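Local coordinates for protein glucose-6-phosphate isomerase (Plasmodium falciparum, PDB 3QKI) that probably catalyses the reversible isomerisation of alpha-D-glucose 6-phosphate to beta-D-fructose 6-phosphate, an early step of glycolysis, at residues Thr24-Tyr29 with Val82-Glu87; Val88-Lys93 with Gly541-Ile546; Lys96-Glu101 with Leu112-Arg117; Thr160-Lys165 with Asp239-Leu244. One frame throughout, in Å; residues are numbered along the deposited sequence. Where two conformers were deposited one is given.

Interaction 1: Thr24-Tyr29 with Val82-Glu87; sequences TNLKSY and VEYAEE
The carboxylate of Glu-87, on the last turn of helix 75-87, closes over the start of helix 27-39, where Leu-26 holds the N-cap position. Its OE1 takes two bonds from one residue: the backbone N of Ser-28 lies 3.0 Å from OE1, on the syn side and 19° out of the carboxylate plane, while Ser-28 OG comes from above that plane to 2.6 Å from the same OE1. Chi1 of Ser-28 (57°) sets OG between its own N and carbonyl carbon, which lets hydroxyl and amide converge on a single oxygen. The other oxygen, Glu-87 OE2, receives a weak bond from Lys-27 N at 3.3 Å, and a water links the same two atoms.

Tyr-84 lies one turn earlier on the helix, beside this polar patch. Ser-28 OG sits at the edge of its ring, near the plane, 3.5 Å from Tyr-84 CD2. Leu-26 CD1 approaches the ring obliquely, 3.7 Å from Tyr-84 CE2, the two side chains crossing at about a right angle. Tyr-29 runs beside Tyr-84 and points the same way; its hydroxyl bonds His-369, whereas that of Tyr-84 bonds the carbonyl of Leu-543.

With Leu-26 supplying no side-chain cap, the glutamate of another helix accepts first-turn N-H groups instead, and its negative charge is probably favoured by the dipole of helix 27-39.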
loop_
_atom_site.group_PDB
_atom_site.type_symbol
_atom_site.label_atom_id
_atom_site.label_comp_id
_atom_site.label_asym_id
_atom_site.label_seq_id
_atom_site.Cartn_x
_atom_site.Cartn_y
_atom_site.Cartn_z
ATOM N N THR A 24 8.881 -12.575 28.926
ATOM C CA THR A 24 10.065 -11.781 29.260
ATOM C C THR A 24 10.833 -12.339 30.464
ATOM O O THR A 24 11.991 -11.995 30.634
ATOM C CB THR A 24 9.702 -10.301 29.392
ATOM O OG1 THR A 24 8.654 -10.180 30.348
ATOM C CG2 THR A 24 9.263 -9.691 28.070
ATOM N N ASN A 25 10.183 -13.212 31.275
ATOM C CA ASN A 25 10.760 -13.872 32.450
ATOM C C ASN A 25 11.403 -15.215 32.123
ATOM O O ASN A 25 12.141 -15.729 32.959
ATOM C CB ASN A 25 9.733 -13.998 33.578
ATOM C CG ASN A 25 9.365 -12.657 34.161
ATOM O OD1 ASN A 25 10.210 -11.944 34.733
ATOM N ND2 ASN A 25 8.104 -12.262 33.991
ATOM N N LEU A 26 11.177 -15.761 30.908
ATOM C CA LEU A 26 11.771 -17.037 30.489
ATOM C C LEU A 26 13.295 -16.942 30.414
ATOM O O LEU A 26 13.850 -15.887 30.051
ATOM C CB LEU A 26 11.186 -17.539 29.161
ATOM C CG LEU A 26 9.685 -17.874 29.156
ATOM C CD1 LEU A 26 9.166 -17.978 27.757
ATOM C CD2 LEU A 26 9.408 -19.180 29.855
ATOM N N LYS A 27 13.965 -18.037 30.821
ATOM C CA LYS A 27 15.428 -18.138 30.862
ATOM C C LYS A 27 16.041 -17.799 29.517
ATOM O O LYS A 27 16.936 -16.954 29.465
ATOM C CB LYS A 27 15.881 -19.530 31.350
ATOM C CG LYS A 27 17.394 -19.673 31.483
ATOM C CD LYS A 27 17.840 -21.123 31.501
ATOM C CE LYS A 27 19.275 -21.266 31.934
ATOM N NZ LYS A 27 20.127 -21.799 30.835
ATOM N N SER A 28 15.554 -18.446 28.435
ATOM C CA SER A 28 16.027 -18.227 27.068
ATOM C C SER A 28 15.769 -16.802 26.548
ATOM O O SER A 28 16.569 -16.324 25.743
ATOM C CB SER A 28 15.465 -19.280 26.123
ATOM O OG SER A 28 14.054 -19.243 26.201
ATOM N N TYR A 29 14.704 -16.102 27.036
ATOM C CA TYR A 29 14.437 -14.720 26.645
ATOM C C TYR A 29 15.503 -13.801 27.289
ATOM O O TYR A 29 16.061 -12.909 26.631
ATOM C CB TYR A 29 13.014 -14.282 27.081
ATOM C CG TYR A 29 12.598 -12.918 26.564
ATOM C CD1 TYR A 29 13.018 -11.749 27.197
ATOM C CD2 TYR A 29 11.723 -12.794 25.483
ATOM C CE1 TYR A 29 12.632 -10.495 26.736
ATOM C CE2 TYR A 29 11.353 -11.539 24.993
ATOM C CZ TYR A 29 11.819 -10.389 25.621
ATOM O OH TYR A 29 11.451 -9.128 25.207
ATOM N N VAL A 82 15.799 -20.957 18.877
ATOM C CA VAL A 82 15.160 -22.289 18.824
ATOM C C VAL A 82 14.883 -22.801 20.245
ATOM O O VAL A 82 13.807 -23.353 20.488
ATOM C CB VAL A 82 15.952 -23.277 17.941
ATOM C CG1 VAL A 82 15.392 -24.706 18.044
ATOM C CG2 VAL A 82 15.961 -22.791 16.496
ATOM N N GLU A 83 15.808 -22.532 21.204
ATOM C CA GLU A 83 15.600 -22.903 22.606
ATOM C C GLU A 83 14.423 -22.117 23.175
ATOM O O GLU A 83 13.676 -22.667 23.975
ATOM C CB GLU A 83 16.848 -22.672 23.452
ATOM C CG GLU A 83 17.913 -23.730 23.223
ATOM C CD GLU A 83 19.181 -23.481 24.012
ATOM O OE1 GLU A 83 19.081 -22.943 25.139
ATOM O OE2 GLU A 83 20.273 -23.820 23.505
ATOM N N TYR A 84 14.254 -20.848 22.750
ATOM C CA TYR A 84 13.098 -20.039 23.146
ATOM C C TYR A 84 11.782 -20.661 22.601
ATOM O O TYR A 84 10.828 -20.791 23.356
ATOM C CB TYR A 84 13.261 -18.570 22.714
ATOM C CG TYR A 84 12.030 -17.764 23.045
ATOM C CD1 TYR A 84 11.028 -17.564 22.097
ATOM C CD2 TYR A 84 11.821 -17.272 24.331
ATOM C CE1 TYR A 84 9.868 -16.864 22.411
ATOM C CE2 TYR A 84 10.651 -16.593 24.662
ATOM C CZ TYR A 84 9.682 -16.384 23.697
ATOM O OH TYR A 84 8.560 -15.667 23.988
ATOM N N ALA A 85 11.744 -21.070 21.318
ATOM C CA ALA A 85 10.576 -21.741 20.722
ATOM C C ALA A 85 10.222 -23.014 21.526
ATOM O O ALA A 85 9.040 -23.262 21.799
ATOM C CB ALA A 85 10.859 -22.107 19.277
ATOM N N GLU A 86 11.236 -23.772 21.961
ATOM C CA GLU A 86 11.047 -24.984 22.799
ATOM C C GLU A 86 10.486 -24.610 24.195
ATOM O O GLU A 86 9.544 -25.238 24.675
ATOM C CB GLU A 86 12.385 -25.723 22.962
ATOM C CG GLU A 86 12.782 -26.494 21.723
ATOM C CD GLU A 86 14.220 -26.971 21.627
ATOM O OE1 GLU A 86 15.030 -26.660 22.532
ATOM O OE2 GLU A 86 14.541 -27.640 20.620
ATOM N N GLU A 87 11.042 -23.560 24.815
ATOM C CA GLU A 87 10.602 -23.084 26.120
ATOM C C GLU A 87 9.139 -22.587 26.145
ATOM O O GLU A 87 8.460 -22.767 27.156
ATOM C CB GLU A 87 11.572 -22.049 26.674
ATOM C CG GLU A 87 11.566 -22.033 28.190
ATOM C CD GLU A 87 12.533 -21.105 28.891
ATOM O OE1 GLU A 87 13.587 -20.762 28.310
ATOM O OE2 GLU A 87 12.263 -20.775 30.067
HETATM O O HOH W 1 12.402 -20.111 32.471
#

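Interaction 2: Val88-Lys93 with Gly541-Ile546; sequences VELKKK and GFLLNI
Phe-542 and Lys-93 meet where two helix ends pack in the alpha/beta (SIS-type) fold of the phosphoglucose isomerase family: helix 523-543 closes in a Schellman motif at Asn-545, and helix 90-99 starts just after a second Schellman motif, at Glu-89. CG of Phe-542 stands anti to the carbonyl carbon (chi1 -68°), and the ring it carries is turned with one face to Lys-93. The CB of Lys-93 lies almost exactly over the middle of the Phe-542 ring, 3.6 Å from the centroid and only 4° off the normal, a CH-pi contact. Farther along, Lys-93 CD passes just outside the ring's rim, 3.9 Å from Phe-542 CD1.

In Leu-90, chi1 (179°) swings CG toward the 541-546 segment and chi2 (61°) sets the two methyls on different partners. CD1 of Leu-90 rests 3.7 Å from Phe-542 CB, near the plane of the ring at its edge; CD2 of Leu-90 meets CD2 of Leu-543, which also receives Val-88 CG2. Val-358 and Leu-362 of helix 356-371 continue this apolar layer.

Beyond CG the Lys-93 chain is extended, carrying its ammonium back to the end of the preceding helix, where NZ donates to the carbonyl O of Val-88 at 2.7 Å. A water 2.8 Å from Lys-93 NZ accepts from it and donates to both Phe-542 O and Asn-545 OD1.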
loop_
_atom_site.group_PDB
_atom_site.type_symbol
_atom_site.label_atom_id
_atom_site.label_comp_id
_atom_site.label_asym_id
_atom_site.label_seq_id
_atom_site.Cartn_x
_atom_site.Cartn_y
_atom_site.Cartn_z
ATOM N N VAL A 88 8.649 -21.984 25.048
ATOM C CA VAL A 88 7.237 -21.562 24.958
ATOM C C VAL A 88 6.329 -22.701 24.451
ATOM O O VAL A 88 5.121 -22.494 24.288
ATOM C CB VAL A 88 6.987 -20.265 24.140
ATOM C CG1 VAL A 88 7.621 -19.068 24.792
ATOM C CG2 VAL A 88 7.430 -20.408 22.689
ATOM N N GLU A 89 6.908 -23.884 24.185
ATOM C CA GLU A 89 6.199 -25.084 23.717
ATOM C C GLU A 89 5.489 -24.833 22.392
ATOM O O GLU A 89 4.330 -25.205 22.215
ATOM C CB GLU A 89 5.227 -25.625 24.796
ATOM C CG GLU A 89 5.910 -25.975 26.099
ATOM C CD GLU A 89 4.978 -26.547 27.145
ATOM O OE1 GLU A 89 4.171 -25.775 27.714
ATOM O OE2 GLU A 89 5.066 -27.768 27.403
ATOM N N LEU A 90 6.206 -24.188 21.463
ATOM C CA LEU A 90 5.690 -23.833 20.160
ATOM C C LEU A 90 5.164 -25.051 19.407
ATOM O O LEU A 90 4.062 -24.976 18.879
ATOM C CB LEU A 90 6.754 -23.088 19.331
ATOM C CG LEU A 90 6.371 -22.673 17.909
ATOM C CD1 LEU A 90 5.206 -21.722 17.918
ATOM C CD2 LEU A 90 7.536 -22.023 17.212
ATOM N N LYS A 91 5.937 -26.154 19.352
ATOM C CA LYS A 91 5.515 -27.368 18.638
ATOM C C LYS A 91 4.233 -27.975 19.215
ATOM O O LYS A 91 3.370 -28.408 18.456
ATOM C CB LYS A 91 6.638 -28.400 18.545
ATOM C CG LYS A 91 7.556 -28.130 17.363
ATOM C CD LYS A 91 8.226 -29.393 16.836
ATOM C CE LYS A 91 7.459 -30.099 15.733
ATOM N NZ LYS A 91 7.651 -29.449 14.403
ATOM N N LYS A 92 4.096 -27.976 20.540
ATOM C CA LYS A 92 2.908 -28.506 21.215
ATOM C C LYS A 92 1.686 -27.677 20.805
ATOM O O LYS A 92 0.641 -28.242 20.472
ATOM C CB LYS A 92 3.154 -28.479 22.731
ATOM C CG LYS A 92 2.016 -28.954 23.635
ATOM C CD LYS A 92 2.367 -28.651 25.100
ATOM C CE LYS A 92 1.173 -28.604 26.019
ATOM N NZ LYS A 92 1.213 -27.405 26.895
ATOM N N LYS A 93 1.838 -26.334 20.803
ATOM C CA LYS A 93 0.787 -25.389 20.464
ATOM C C LYS A 93 0.368 -25.470 19.003
ATOM O O LYS A 93 -0.818 -25.429 18.704
ATOM C CB LYS A 93 1.204 -23.967 20.880
ATOM C CG LYS A 93 1.193 -23.819 22.395
ATOM C CD LYS A 93 1.953 -22.619 22.882
ATOM C CE LYS A 93 1.805 -22.515 24.375
ATOM N NZ LYS A 93 2.713 -21.503 24.940
ATOM N N GLY A 541 2.429 -15.683 16.879
ATOM C CA GLY A 541 1.447 -15.403 17.928
ATOM C C GLY A 541 1.755 -16.209 19.177
ATOM O O GLY A 541 1.697 -15.673 20.285
ATOM N N PHE A 542 2.180 -17.473 18.998
ATOM C CA PHE A 542 2.585 -18.350 20.102
ATOM C C PHE A 542 3.891 -17.901 20.747
ATOM O O PHE A 542 3.991 -17.917 21.975
ATOM C CB PHE A 542 2.628 -19.832 19.699
ATOM C CG PHE A 542 1.255 -20.428 19.404
ATOM C CD1 PHE A 542 0.191 -20.241 20.281
ATOM C CD2 PHE A 542 1.045 -21.210 18.266
ATOM C CE1 PHE A 542 -1.060 -20.819 20.027
ATOM C CE2 PHE A 542 -0.218 -21.754 17.991
ATOM C CZ PHE A 542 -1.263 -21.548 18.871
ATOM N N LEU A 543 4.851 -17.414 19.938
ATOM C CA LEU A 543 6.107 -16.843 20.458
ATOM C C LEU A 543 5.782 -15.595 21.300
ATOM O O LEU A 543 6.377 -15.401 22.361
ATOM C CB LEU A 543 7.077 -16.452 19.320
ATOM C CG LEU A 543 7.630 -17.567 18.428
ATOM C CD1 LEU A 543 8.520 -16.970 17.343
ATOM C CD2 LEU A 543 8.383 -18.621 19.234
ATOM N N LEU A 544 4.827 -14.764 20.825
ATOM C CA LEU A 544 4.405 -13.535 21.523
ATOM C C LEU A 544 3.488 -13.814 22.694
ATOM O O LEU A 544 3.188 -12.899 23.468
ATOM C CB LEU A 544 3.693 -12.594 20.546
ATOM C CG LEU A 544 4.589 -11.933 19.494
ATOM C CD1 LEU A 544 3.755 -11.265 18.438
ATOM C CD2 LEU A 544 5.574 -10.948 20.131
ATOM N N ASN A 545 2.992 -15.068 22.779
ATOM C CA ASN A 545 2.020 -15.549 23.758
ATOM C C ASN A 545 0.727 -14.717 23.704
ATOM O O ASN A 545 0.194 -14.318 24.732
ATOM C CB ASN A 545 2.608 -15.602 25.182
ATOM C CG ASN A 545 1.799 -16.435 26.123
ATOM O OD1 ASN A 545 1.223 -17.455 25.744
ATOM N ND2 ASN A 545 1.688 -15.985 27.359
ATOM N N ILE A 546 0.237 -14.448 22.499
ATOM C CA ILE A 546 -1.023 -13.706 22.317
ATOM C C ILE A 546 -2.004 -14.594 21.540
ATOM O O ILE A 546 -1.619 -15.651 21.024
ATOM C CB ILE A 546 -0.813 -12.331 21.641
ATOM C CG1 ILE A 546 -0.178 -12.487 20.232
ATOM C CG2 ILE A 546 -0.090 -11.313 22.583
ATOM C CD1 ILE A 546 0.041 -11.195 19.501
HETATM O O HOH W 2 2.137 -19.083 23.687
HETATM O O HOH W 3 0.207 -19.835 26.350
#

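Interaction 3: Lys96-Glu101 with Leu112-Arg117; sequences KTFMGE and LHTALR
Apolar contact dominates between Phe-98, Gly-100 and the segment 112-117. Thr-114 places its methyl over one face of the Phe-98 ring in a CH-pi contact: CG2 is 4.0 Å from the ring centroid, 25° off the normal and displaced toward the rim, nearest to Phe-98 CZ at 3.7 Å. Leu-112 instead packs against backbone, its CD2 lying 3.6 Å from Gly-100 CA and equally close to Phe-98 O.

The polar link runs through water. One molecule donates to Phe-98 O at 2.9 Å and is hydrogen-bonded to Thr-114 OG1 at 2.7 Å. Chi1 of Thr-114 (55°) explains the division of labour, setting the hydroxyl between N and carbonyl carbon and the methyl beside N, over the ring.

Around the pair, Leu-348 of helix 330-349 also touches Phe-98, and Trp-308 touches Leu-112. Gly-100, with positive phi (96°) and two bonds back into the last turn, ends helix 90-99 in a Schellman motif, a classic C-terminal helix stop, here packed against residues 112-114 of the loop that follows.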
loop_
_atom_site.group_PDB
_atom_site.type_symbol
_atom_site.label_atom_id
_atom_site.label_comp_id
_atom_site.label_asym_id
_atom_site.label_seq_id
_atom_site.Cartn_x
_atom_site.Cartn_y
_atom_site.Cartn_z
ATOM N N LYS A 96 -1.649 -28.684 18.619
ATOM C CA LYS A 96 -3.013 -28.522 19.144
ATOM C C LYS A 96 -3.902 -27.798 18.121
ATOM O O LYS A 96 -5.053 -28.177 17.937
ATOM C CB LYS A 96 -3.001 -27.729 20.459
ATOM C CG LYS A 96 -2.547 -28.522 21.663
ATOM C CD LYS A 96 -2.196 -27.576 22.799
ATOM C CE LYS A 96 -3.082 -27.750 24.005
ATOM N NZ LYS A 96 -3.858 -26.517 24.305
ATOM N N THR A 97 -3.348 -26.773 17.441
ATOM C CA THR A 97 -4.061 -26.010 16.410
ATOM C C THR A 97 -4.481 -26.933 15.266
ATOM O O THR A 97 -5.670 -26.973 14.929
ATOM C CB THR A 97 -3.212 -24.813 15.944
ATOM O OG1 THR A 97 -2.827 -24.055 17.094
ATOM C CG2 THR A 97 -3.966 -23.904 14.958
ATOM N N PHE A 98 -3.513 -27.684 14.688
ATOM C CA PHE A 98 -3.742 -28.624 13.583
ATOM C C PHE A 98 -4.751 -29.727 13.970
ATOM O O PHE A 98 -5.533 -30.148 13.112
ATOM C CB PHE A 98 -2.436 -29.263 13.136
ATOM C CG PHE A 98 -1.666 -28.492 12.090
ATOM C CD1 PHE A 98 -1.634 -28.926 10.765
ATOM C CD2 PHE A 98 -0.940 -27.357 12.433
ATOM C CE1 PHE A 98 -0.885 -28.235 9.798
ATOM C CE2 PHE A 98 -0.214 -26.646 11.462
ATOM C CZ PHE A 98 -0.175 -27.104 10.160
ATOM N N MET A 99 -4.722 -30.177 15.256
ATOM C CA MET A 99 -5.624 -31.225 15.785
ATOM C C MET A 99 -7.074 -30.758 15.977
ATOM O O MET A 99 -7.974 -31.576 16.129
ATOM C CB MET A 99 -5.076 -31.841 17.090
ATOM C CG MET A 99 -3.851 -32.727 16.908
ATOM S SD MET A 99 -4.056 -34.097 15.733
ATOM C CE MET A 99 -2.766 -33.601 14.455
ATOM N N GLY A 100 -7.311 -29.455 15.964
ATOM C CA GLY A 100 -8.676 -28.950 16.134
ATOM C C GLY A 100 -9.033 -28.550 17.549
ATOM O O GLY A 100 -10.202 -28.278 17.838
ATOM N N GLU A 101 -8.025 -28.445 18.440
ATOM C CA GLU A 101 -8.263 -27.997 19.807
ATOM C C GLU A 101 -8.659 -26.539 19.803
ATOM O O GLU A 101 -8.287 -25.804 18.878
ATOM C CB GLU A 101 -7.036 -28.235 20.689
ATOM C CG GLU A 101 -6.721 -29.716 20.810
ATOM C CD GLU A 101 -5.832 -30.114 21.968
ATOM O OE1 GLU A 101 -5.868 -29.430 23.019
ATOM O OE2 GLU A 101 -5.156 -31.162 21.846
ATOM N N LEU A 112 -8.975 -24.056 12.205
ATOM C CA LEU A 112 -8.773 -25.159 11.254
ATOM C C LEU A 112 -8.726 -24.781 9.785
ATOM O O LEU A 112 -9.132 -25.581 8.926
ATOM C CB LEU A 112 -9.805 -26.272 11.524
ATOM C CG LEU A 112 -9.611 -27.133 12.771
ATOM C CD1 LEU A 112 -10.877 -27.948 13.074
ATOM C CD2 LEU A 112 -8.372 -28.010 12.655
ATOM N N HIS A 113 -8.124 -23.628 9.469
ATOM C CA HIS A 113 -7.914 -23.265 8.070
ATOM C C HIS A 113 -7.003 -24.301 7.349
ATOM O O HIS A 113 -7.152 -24.515 6.153
ATOM C CB HIS A 113 -7.365 -21.841 7.941
ATOM C CG HIS A 113 -6.169 -21.588 8.789
ATOM N ND1 HIS A 113 -6.299 -21.172 10.106
ATOM C CD2 HIS A 113 -4.863 -21.724 8.493
ATOM C CE1 HIS A 113 -5.064 -21.076 10.569
ATOM N NE2 HIS A 113 -4.164 -21.392 9.630
ATOM N N THR A 114 -6.108 -24.973 8.087
ATOM C CA THR A 114 -5.240 -26.019 7.532
ATOM C C THR A 114 -6.046 -27.224 7.000
ATOM O O THR A 114 -5.593 -27.869 6.066
ATOM C CB THR A 114 -4.163 -26.473 8.547
ATOM O OG1 THR A 114 -4.803 -26.881 9.764
ATOM C CG2 THR A 114 -3.153 -25.396 8.838
ATOM N N ALA A 115 -7.244 -27.493 7.561
ATOM C CA ALA A 115 -8.106 -28.603 7.124
ATOM C C ALA A 115 -8.684 -28.351 5.735
ATOM O O ALA A 115 -8.983 -29.314 5.015
ATOM C CB ALA A 115 -9.236 -28.826 8.129
ATOM N N LEU A 116 -8.811 -27.051 5.333
ATOM C CA LEU A 116 -9.360 -26.645 4.035
ATOM C C LEU A 116 -8.591 -27.192 2.833
ATOM O O LEU A 116 -9.168 -27.379 1.759
ATOM C CB LEU A 116 -9.441 -25.112 3.924
ATOM C CG LEU A 116 -10.352 -24.424 4.940
ATOM C CD1 LEU A 116 -10.081 -22.924 4.979
ATOM C CD2 LEU A 116 -11.824 -24.738 4.687
ATOM N N ARG A 117 -7.311 -27.420 3.008
ATOM C CA ARG A 117 -6.456 -27.878 1.919
ATOM C C ARG A 117 -5.957 -29.325 2.047
ATOM O O ARG A 117 -5.117 -29.729 1.253
ATOM C CB ARG A 117 -5.309 -26.885 1.665
ATOM C CG ARG A 117 -4.565 -26.484 2.928
ATOM C CD ARG A 117 -4.980 -25.107 3.420
ATOM N NE ARG A 117 -3.876 -24.570 4.212
ATOM C CZ ARG A 117 -3.792 -23.331 4.675
ATOM N NH1 ARG A 117 -4.771 -22.458 4.445
ATOM N NH2 ARG A 117 -2.721 -22.947 5.352
HETATM O O HOH W 4 -5.348 -29.499 10.281
#

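Interaction 4: Thr160-Lys165 with Asp239-Leu244; sequences TCKNTK and DQYDTL
Chi1 near +60° in both Cys-161 (60°) and Lys-162 (64°) puts SG and CG between backbone N and carbonyl carbon, and so directs both side chains from the type I turn 160-163 onto Tyr-241. Cys-161 SG comes to 3.6 Å from Tyr-241 CD1, a sulfur-aromatic contact made obliquely to the ring. The Lys-162 chain, extended beyond CG, crosses Tyr-241 at about a right angle, with CD 3.7 Å from Tyr-241 CB. Its tip forms a salt bridge with Asp-242, NZ to OD1 at 3.2 Å, though the hydrogen bond within it is weak.

Thr-160 packs its CB 3.2 Å from Tyr-241 O. A water donates to Lys-165 O and is hydrogen-bonded to Thr-164 OG1, which is itself bonded to Thr-160 OG1.

Asp-239 OD1 accepts from Tyr-241 N, an Asx turn, and pairs with Lys-271. At this surface position, where a turn before strand 168-172 meets the entry to its parallel neighbour 243-248, the ammonium of Lys-162 would probably favour ionised Asp-242, though modestly given the weak bond.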
loop_
_atom_site.group_PDB
_atom_site.type_symbol
_atom_site.label_atom_id
_atom_site.label_comp_id
_atom_site.label_asym_id
_atom_site.label_seq_id
_atom_site.Cartn_x
_atom_site.Cartn_y
_atom_site.Cartn_z
ATOM N N THR A 160 -26.042 -17.189 -18.475
ATOM C CA THR A 160 -26.651 -15.936 -18.034
ATOM C C THR A 160 -28.147 -16.000 -18.365
ATOM O O THR A 160 -28.594 -16.975 -18.985
ATOM C CB THR A 160 -26.013 -14.756 -18.781
ATOM O OG1 THR A 160 -26.371 -14.826 -20.159
ATOM C CG2 THR A 160 -24.465 -14.679 -18.613
ATOM N N CYS A 161 -28.897 -14.952 -18.022
ATOM C CA CYS A 161 -30.325 -14.874 -18.323
ATOM C C CYS A 161 -30.561 -14.727 -19.842
ATOM O O CYS A 161 -31.659 -15.042 -20.318
ATOM C CB CYS A 161 -30.962 -13.728 -17.553
ATOM S SG CYS A 161 -30.248 -12.121 -17.943
ATOM N N LYS A 162 -29.532 -14.264 -20.599
ATOM C CA LYS A 162 -29.609 -14.141 -22.051
ATOM C C LYS A 162 -29.026 -15.378 -22.761
ATOM O O LYS A 162 -28.719 -15.307 -23.942
ATOM C CB LYS A 162 -29.025 -12.793 -22.564
ATOM C CG LYS A 162 -27.534 -12.587 -22.316
ATOM C CD LYS A 162 -26.961 -11.407 -23.126
ATOM C CE LYS A 162 -25.468 -11.234 -22.938
ATOM N NZ LYS A 162 -24.963 -9.953 -23.510
ATOM N N ASN A 163 -28.897 -16.514 -22.023
ATOM C CA ASN A 163 -28.351 -17.794 -22.481
ATOM C C ASN A 163 -26.962 -17.671 -23.139
ATOM O O ASN A 163 -26.637 -18.322 -24.140
ATOM C CB ASN A 163 -29.384 -18.625 -23.274
ATOM C CG ASN A 163 -30.605 -19.012 -22.457
ATOM O OD1 ASN A 163 -31.695 -18.478 -22.647
ATOM N ND2 ASN A 163 -30.454 -19.933 -21.509
ATOM N N THR A 164 -26.119 -16.844 -22.533
ATOM C CA THR A 164 -24.744 -16.644 -22.980
ATOM C C THR A 164 -23.805 -16.998 -21.817
ATOM O O THR A 164 -24.261 -17.224 -20.697
ATOM C CB THR A 164 -24.539 -15.199 -23.437
ATOM O OG1 THR A 164 -24.772 -14.351 -22.316
ATOM C CG2 THR A 164 -25.449 -14.807 -24.630
ATOM N N LYS A 165 -22.509 -17.050 -22.081
ATOM C CA LYS A 165 -21.538 -17.332 -21.048
ATOM C C LYS A 165 -21.296 -16.091 -20.204
ATOM O O LYS A 165 -21.292 -14.980 -20.739
ATOM C CB LYS A 165 -20.227 -17.780 -21.680
ATOM C CG LYS A 165 -20.155 -19.287 -21.738
ATOM C CD LYS A 165 -18.810 -19.702 -22.108
ATOM C CE LYS A 165 -17.845 -19.793 -20.978
ATOM N NZ LYS A 165 -16.560 -20.265 -21.516
ATOM N N ASP A 239 -21.804 -4.938 -18.489
ATOM C CA ASP A 239 -23.201 -5.156 -18.842
ATOM C C ASP A 239 -23.745 -6.131 -17.792
ATOM O O ASP A 239 -23.116 -7.167 -17.545
ATOM C CB ASP A 239 -23.329 -5.752 -20.268
ATOM C CG ASP A 239 -24.749 -5.947 -20.797
ATOM O OD1 ASP A 239 -25.697 -5.933 -19.987
ATOM O OD2 ASP A 239 -24.907 -6.118 -22.025
ATOM N N GLN A 240 -24.903 -5.785 -17.160
ATOM C CA GLN A 240 -25.567 -6.637 -16.156
ATOM C C GLN A 240 -25.781 -8.051 -16.683
ATOM O O GLN A 240 -25.613 -8.998 -15.926
ATOM C CB GLN A 240 -26.923 -6.065 -15.742
ATOM C CG GLN A 240 -26.845 -4.808 -14.893
ATOM C CD GLN A 240 -26.849 -3.541 -15.706
ATOM O OE1 GLN A 240 -26.292 -3.476 -16.792
ATOM N NE2 GLN A 240 -27.464 -2.494 -15.172
ATOM N N TYR A 241 -26.113 -8.185 -17.988
ATOM C CA TYR A 241 -26.367 -9.470 -18.646
ATOM C C TYR A 241 -25.180 -10.429 -18.699
ATOM O O TYR A 241 -25.408 -11.628 -18.852
ATOM C CB TYR A 241 -26.956 -9.287 -20.056
ATOM C CG TYR A 241 -28.317 -8.620 -20.144
ATOM C CD1 TYR A 241 -29.321 -8.920 -19.234
ATOM C CD2 TYR A 241 -28.647 -7.810 -21.229
ATOM C CE1 TYR A 241 -30.593 -8.367 -19.348
ATOM C CE2 TYR A 241 -29.919 -7.248 -21.358
ATOM C CZ TYR A 241 -30.894 -7.535 -20.417
ATOM O OH TYR A 241 -32.147 -6.969 -20.529
ATOM N N ASP A 242 -23.926 -9.927 -18.584
ATOM C CA ASP A 242 -22.702 -10.747 -18.614
ATOM C C ASP A 242 -22.113 -11.003 -17.228
ATOM O O ASP A 242 -21.086 -11.676 -17.114
ATOM C CB ASP A 242 -21.605 -9.984 -19.398
ATOM C CG ASP A 242 -21.904 -9.640 -20.829
ATOM O OD1 ASP A 242 -22.502 -10.484 -21.528
ATOM O OD2 ASP A 242 -21.464 -8.556 -21.281
ATOM N N THR A 243 -22.707 -10.418 -16.198
ATOM C CA THR A 243 -22.158 -10.357 -14.847
ATOM C C THR A 243 -22.709 -11.318 -13.791
ATOM O O THR A 243 -23.903 -11.306 -13.497
ATOM C CB THR A 243 -22.241 -8.891 -14.382
ATOM O OG1 THR A 243 -21.691 -8.051 -15.406
ATOM C CG2 THR A 243 -21.534 -8.642 -13.040
ATOM N N LEU A 244 -21.800 -12.065 -13.160
ATOM C CA LEU A 244 -22.080 -12.926 -12.015
ATOM C C LEU A 244 -21.653 -12.132 -10.761
ATOM O O LEU A 244 -20.584 -11.534 -10.748
ATOM C CB LEU A 244 -21.311 -14.251 -12.101
ATOM C CG LEU A 244 -21.622 -15.264 -10.978
ATOM C CD1 LEU A 244 -23.025 -15.829 -11.102
ATOM C CD2 LEU A 244 -20.604 -16.361 -10.932
HETATM O O HOH W 5 -22.463 -12.886 -21.853
#

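Overall arrangement
Interactions 1, 2 and 3 follow the helices 75-87 and 90-99, whereas interaction 4 lies on the opposite side of the chain's centre from 1 and 2, at the ends of two adjacent inner strands of the five-stranded parallel sheet. Interactions 1 and 2 touch, Leu-26 of the first packing on Val-88 of the second. Interactions 2 and 3 share helix 90-99, one near its start and the other at its end, and meet where Phe-542 lies against Thr-97. These two are buried, relying on CH-pi and apolar packing with water-mediated polar links. The partly buried interaction 1 instead uses direct bonds to a carboxylate, and interaction 4, at the surface, a salt bridge.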